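Local structure of enoyl-CoA hydratase carB homologue (Streptomyces cattleya, 5O34) at residues Cys92-Gly104 and Ala144-Ser158. The protein is a crotonase-fold homologue of the enoyl-CoA hydratase-like enzyme CarB, probably acting as a lyase in the biosynthesis of the carbapenem antibiotic thienamycin. Sequence-based numbering, arbitrary orientation.
Sequences CVVLYGGAGRSFG and AAIDGYAIGVGLQIS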
loop_
_atom_site.group_PDB
_atom_site.type_symbol
_atom_site.label_atom_id
_atom_site.label_comp_id
_atom_site.label_asym_id
_atom_site.label_seq_id
_atom_site.Cartn_x
_atom_site.Cartn_y
_atom_site.Cartn_z
ATOM N N CYS A 92 -6.273 -13.213 -22.856
ATOM C CA CYS A 92 -5.788 -11.899 -22.439
ATOM C C CYS A 92 -6.477 -10.788 -23.214
ATOM O O CYS A 92 -6.773 -10.954 -24.395
ATOM C CB CYS A 92 -4.268 -11.796 -22.546
ATOM S SG CYS A 92 -3.543 -10.460 -21.546
ATOM N N VAL A 93 -6.717 -9.646 -22.541
ATOM C CA VAL A 93 -7.363 -8.448 -23.099
ATOM C C VAL A 93 -6.372 -7.273 -23.080
ATOM O O VAL A 93 -5.671 -7.083 -22.086
ATOM C CB VAL A 93 -8.648 -8.077 -22.309
ATOM C CG1 VAL A 93 -9.375 -6.898 -22.936
ATOM C CG2 VAL A 93 -9.583 -9.275 -22.148
ATOM N N VAL A 94 -6.326 -6.483 -24.174
ATOM C CA VAL A 94 -5.491 -5.294 -24.283
ATOM C C VAL A 94 -6.404 -4.102 -24.575
ATOM O O VAL A 94 -7.036 -4.059 -25.631
ATOM C CB VAL A 94 -4.341 -5.425 -25.332
ATOM C CG1 VAL A 94 -3.520 -4.134 -25.437
ATOM C CG2 VAL A 94 -3.432 -6.605 -25.015
ATOM N N LEU A 95 -6.491 -3.161 -23.624
ATOM C CA LEU A 95 -7.227 -1.907 -23.743
ATOM C C LEU A 95 -6.233 -0.888 -24.266
ATOM O O LEU A 95 -5.164 -0.702 -23.677
ATOM C CB LEU A 95 -7.781 -1.455 -22.389
ATOM C CG LEU A 95 -9.272 -1.642 -22.153
ATOM C CD1 LEU A 95 -9.644 -1.179 -20.756
ATOM C CD2 LEU A 95 -10.107 -0.894 -23.201
ATOM N N TYR A 96 -6.562 -0.262 -25.397
ATOM C CA TYR A 96 -5.664 0.653 -26.084
ATOM C C TYR A 96 -6.377 1.926 -26.525
ATOM O O TYR A 96 -7.470 1.868 -27.098
ATOM C CB TYR A 96 -5.035 -0.120 -27.254
ATOM C CG TYR A 96 -4.074 0.629 -28.143
ATOM C CD1 TYR A 96 -2.867 1.111 -27.647
ATOM C CD2 TYR A 96 -4.303 0.732 -29.511
ATOM C CE1 TYR A 96 -1.957 1.765 -28.474
ATOM C CE2 TYR A 96 -3.394 1.366 -30.352
ATOM C CZ TYR A 96 -2.220 1.883 -29.830
ATOM O OH TYR A 96 -1.327 2.525 -30.652
ATOM N N GLY A 97 -5.765 3.061 -26.200
ATOM C CA GLY A 97 -6.293 4.385 -26.514
ATOM C C GLY A 97 -6.132 4.815 -27.960
ATOM O O GLY A 97 -6.925 5.623 -28.455
ATOM N N GLY A 98 -5.109 4.284 -28.626
ATOM C CA GLY A 98 -4.785 4.614 -30.010
ATOM C C GLY A 98 -3.362 5.117 -30.163
ATOM O O GLY A 98 -2.550 4.969 -29.242
ATOM N N ALA A 99 -3.044 5.718 -31.327
ATOM C CA ALA A 99 -1.704 6.249 -31.606
ATOM C C ALA A 99 -1.574 7.706 -31.154
ATOM O O ALA A 99 -2.221 8.592 -31.730
ATOM C CB ALA A 99 -1.373 6.111 -33.086
ATOM N N GLY A 100 -0.767 7.918 -30.105
ATOM C CA GLY A 100 -0.489 9.220 -29.497
ATOM C C GLY A 100 -1.716 9.957 -28.995
ATOM O O GLY A 100 -1.709 11.187 -28.891
ATOM N N ARG A 101 -2.782 9.197 -28.698
ATOM C CA ARG A 101 -4.070 9.700 -28.239
ATOM C C ARG A 101 -4.277 9.398 -26.776
ATOM O O ARG A 101 -3.679 8.460 -26.231
ATOM C CB ARG A 101 -5.204 9.057 -29.041
ATOM C CG ARG A 101 -5.374 9.630 -30.425
ATOM C CD ARG A 101 -6.172 8.684 -31.266
ATOM N NE ARG A 101 -7.571 9.091 -31.393
ATOM C CZ ARG A 101 -8.590 8.558 -30.721
ATOM N NH1 ARG A 101 -8.378 7.588 -29.835
ATOM N NH2 ARG A 101 -9.827 8.986 -30.929
ATOM N N SER A 102 -5.162 10.185 -26.152
ATOM C CA SER A 102 -5.529 10.064 -24.748
ATOM C C SER A 102 -6.271 8.765 -24.491
ATOM O O SER A 102 -7.026 8.311 -25.349
ATOM C CB SER A 102 -6.383 11.253 -24.322
ATOM O OG SER A 102 -5.729 12.482 -24.612
ATOM N N PHE A 103 -6.035 8.156 -23.319
ATOM C CA PHE A 103 -6.672 6.909 -22.899
ATOM C C PHE A 103 -8.123 7.182 -22.477
ATOM O O PHE A 103 -8.367 8.022 -21.609
ATOM C CB PHE A 103 -5.862 6.251 -21.764
ATOM C CG PHE A 103 -6.241 4.821 -21.455
ATOM C CD1 PHE A 103 -5.684 3.768 -22.168
ATOM C CD2 PHE A 103 -7.161 4.529 -20.453
ATOM C CE1 PHE A 103 -6.041 2.444 -21.882
ATOM C CE2 PHE A 103 -7.529 3.209 -20.174
ATOM C CZ PHE A 103 -6.960 2.173 -20.883
ATOM N N GLY A 104 -9.064 6.494 -23.121
ATOM C CA GLY A 104 -10.496 6.624 -22.861
ATOM C C GLY A 104 -11.155 7.760 -23.619
ATOM O O GLY A 104 -11.551 8.767 -23.026
ATOM N N ALA A 144 -3.615 -2.319 -19.962
ATOM C CA ALA A 144 -3.916 -0.980 -20.455
ATOM C C ALA A 144 -2.637 -0.438 -21.119
ATOM O O ALA A 144 -1.558 -0.533 -20.536
ATOM C CB ALA A 144 -4.356 -0.078 -19.316
ATOM N N ALA A 145 -2.751 0.042 -22.369
ATOM C CA ALA A 145 -1.628 0.591 -23.143
ATOM C C ALA A 145 -1.882 2.083 -23.362
ATOM O O ALA A 145 -2.807 2.468 -24.076
ATOM C CB ALA A 145 -1.481 -0.150 -24.460
ATOM N N ILE A 146 -1.107 2.911 -22.646
ATOM C CA ILE A 146 -1.239 4.369 -22.574
ATOM C C ILE A 146 -0.123 5.084 -23.377
ATOM O O ILE A 146 1.061 4.911 -23.082
ATOM C CB ILE A 146 -1.326 4.798 -21.070
ATOM C CG1 ILE A 146 -2.339 3.904 -20.296
ATOM C CG2 ILE A 146 -1.684 6.275 -20.924
ATOM C CD1 ILE A 146 -2.355 4.003 -18.736
ATOM N N ASP A 147 -0.514 5.836 -24.425
ATOM C CA ASP A 147 0.402 6.581 -25.309
ATOM C C ASP A 147 0.275 8.088 -25.147
ATOM O O ASP A 147 0.978 8.850 -25.816
ATOM C CB ASP A 147 0.191 6.214 -26.794
ATOM C CG ASP A 147 1.450 6.275 -27.666
ATOM O OD1 ASP A 147 2.409 6.995 -27.298
ATOM O OD2 ASP A 147 1.476 5.604 -28.711
ATOM N N GLY A 148 -0.617 8.515 -24.271
ATOM C CA GLY A 148 -0.822 9.931 -24.028
ATOM C C GLY A 148 -1.384 10.190 -22.658
ATOM O O GLY A 148 -1.080 9.476 -21.702
ATOM N N TYR A 149 -2.205 11.215 -22.565
ATOM C CA TYR A 149 -2.870 11.601 -21.339
ATOM C C TYR A 149 -3.886 10.548 -20.856
ATOM O O TYR A 149 -4.629 9.979 -21.655
ATOM C CB TYR A 149 -3.573 12.941 -21.538
ATOM C CG TYR A 149 -2.706 14.153 -21.296
ATOM C CD1 TYR A 149 -1.943 14.707 -22.323
ATOM C CD2 TYR A 149 -2.713 14.802 -20.065
ATOM C CE1 TYR A 149 -1.187 15.863 -22.119
ATOM C CE2 TYR A 149 -1.975 15.965 -19.852
ATOM C CZ TYR A 149 -1.207 16.491 -20.880
ATOM O OH TYR A 149 -0.467 17.631 -20.660
ATOM N N ALA A 150 -3.890 10.298 -19.541
ATOM C CA ALA A 150 -4.826 9.435 -18.818
ATOM C C ALA A 150 -5.276 10.321 -17.651
ATOM O O ALA A 150 -4.533 10.530 -16.688
ATOM C CB ALA A 150 -4.121 8.174 -18.324
ATOM N N ILE A 151 -6.438 10.954 -17.826
ATOM C CA ILE A 151 -7.042 11.926 -16.907
ATOM C C ILE A 151 -8.372 11.390 -16.331
ATOM O O ILE A 151 -9.108 10.698 -17.039
ATOM C CB ILE A 151 -7.253 13.277 -17.665
ATOM C CG1 ILE A 151 -5.957 13.780 -18.354
ATOM C CG2 ILE A 151 -7.859 14.368 -16.772
ATOM C CD1 ILE A 151 -6.193 14.895 -19.424
ATOM N N GLY A 152 -8.664 11.748 -15.072
ATOM C CA GLY A 152 -9.888 11.397 -14.353
ATOM C C GLY A 152 -10.397 9.986 -14.563
ATOM O O GLY A 152 -9.736 9.015 -14.160
ATOM N N VAL A 153 -11.564 9.871 -15.240
ATOM C CA VAL A 153 -12.243 8.607 -15.560
ATOM C C VAL A 153 -11.356 7.709 -16.431
ATOM O O VAL A 153 -11.344 6.488 -16.232
ATOM C CB VAL A 153 -13.670 8.841 -16.154
ATOM C CG1 VAL A 153 -14.317 7.538 -16.628
ATOM C CG2 VAL A 153 -14.577 9.533 -15.131
ATOM N N GLY A 154 -10.591 8.326 -17.337
ATOM C CA GLY A 154 -9.646 7.632 -18.209
ATOM C C GLY A 154 -8.593 6.905 -17.399
ATOM O O GLY A 154 -8.386 5.699 -17.578
ATOM N N LEU A 155 -7.964 7.630 -16.457
ATOM C CA LEU A 155 -6.982 7.067 -15.527
ATOM C C LEU A 155 -7.636 6.001 -14.621
ATOM O O LEU A 155 -7.046 4.940 -14.414
ATOM C CB LEU A 155 -6.317 8.188 -14.688
ATOM C CG LEU A 155 -5.251 7.797 -13.642
ATOM C CD1 LEU A 155 -4.187 6.852 -14.212
ATOM C CD2 LEU A 155 -4.612 9.038 -13.054
ATOM N N GLN A 156 -8.869 6.260 -14.139
ATOM C CA GLN A 156 -9.625 5.330 -13.283
ATOM C C GLN A 156 -9.869 3.958 -13.934
ATOM O O GLN A 156 -9.722 2.933 -13.264
ATOM C CB GLN A 156 -10.931 5.970 -12.798
ATOM C CG GLN A 156 -10.712 6.965 -11.650
ATOM C CD GLN A 156 -11.821 7.960 -11.429
ATOM O OE1 GLN A 156 -11.569 9.119 -11.075
ATOM N NE2 GLN A 156 -13.072 7.536 -11.587
ATOM N N ILE A 157 -10.168 3.930 -15.246
ATOM C CA ILE A 157 -10.355 2.681 -16.011
ATOM C C ILE A 157 -9.040 1.895 -16.022
ATOM O O ILE A 157 -9.047 0.693 -15.744
ATOM C CB ILE A 157 -10.903 2.956 -17.450
ATOM C CG1 ILE A 157 -12.328 3.569 -17.381
ATOM C CG2 ILE A 157 -10.906 1.670 -18.318
ATOM C CD1 ILE A 157 -12.789 4.358 -18.636
ATOM N N SER A 158 -7.912 2.584 -16.295
ATOM C CA SER A 158 -6.580 1.964 -16.330
ATOM C C SER A 158 -6.211 1.358 -14.968
ATOM O O SER A 158 -5.661 0.252 -14.920
ATOM C CB SER A 158 -5.524 2.954 -16.822
ATOM O OG SER A 158 -4.982 3.767 -15.792
#
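With CG anti to the backbone N (chi1 -167°), the ring of Phe-103 reaches in between strand 144-146 and helix 152-158. Its CZ lies 3.8 Å from CB of Ala-144, while CD1 meets CG1 of Ile-146, the two side chains crossing at about a right angle. Helix 152-158 bounds the ring with CB of Ser-158 and, at the ring edge, CG2 of Ile-157, which also meets CD1 of Leu-95 at 4.0 Å. Also at that edge, O of Gly-154 lies 3.3 Å from CD2, and O of Ala-145 is near CD1. The same anti torsion in Tyr-96 (179°) places its ring so that CB of Ala-145 meets its edge at CD1 (3.7 Å). Two backbone bonds fix the register: Ala-145 N to Leu-95 O (2.8 Å, 158° at the hydrogen), joining parallel strands 92-96 and 144-146, and Phe-103 N to Tyr-149 O (2.8 Å), tying the following loop to strand 149-151. OD2 of Asp-147 lies 3.5 Å from N of Gly-100, while OD1 is hydrogen-bonded to OG of Ser-167. Phe-60 packs edge-to-face with Phe-103. Strand 142-146 turns into strand 149-151, then helix 152-158, so the contact joins both sheets. In crotonases, backbone N-H groups from the equivalent loop and helix start form the oxyanion hole; this contact is consistent with holding those elements together. Apolar packing is thus supplemented by carbonyl oxygens against the electropositive C-H rim, probably mildly favourable.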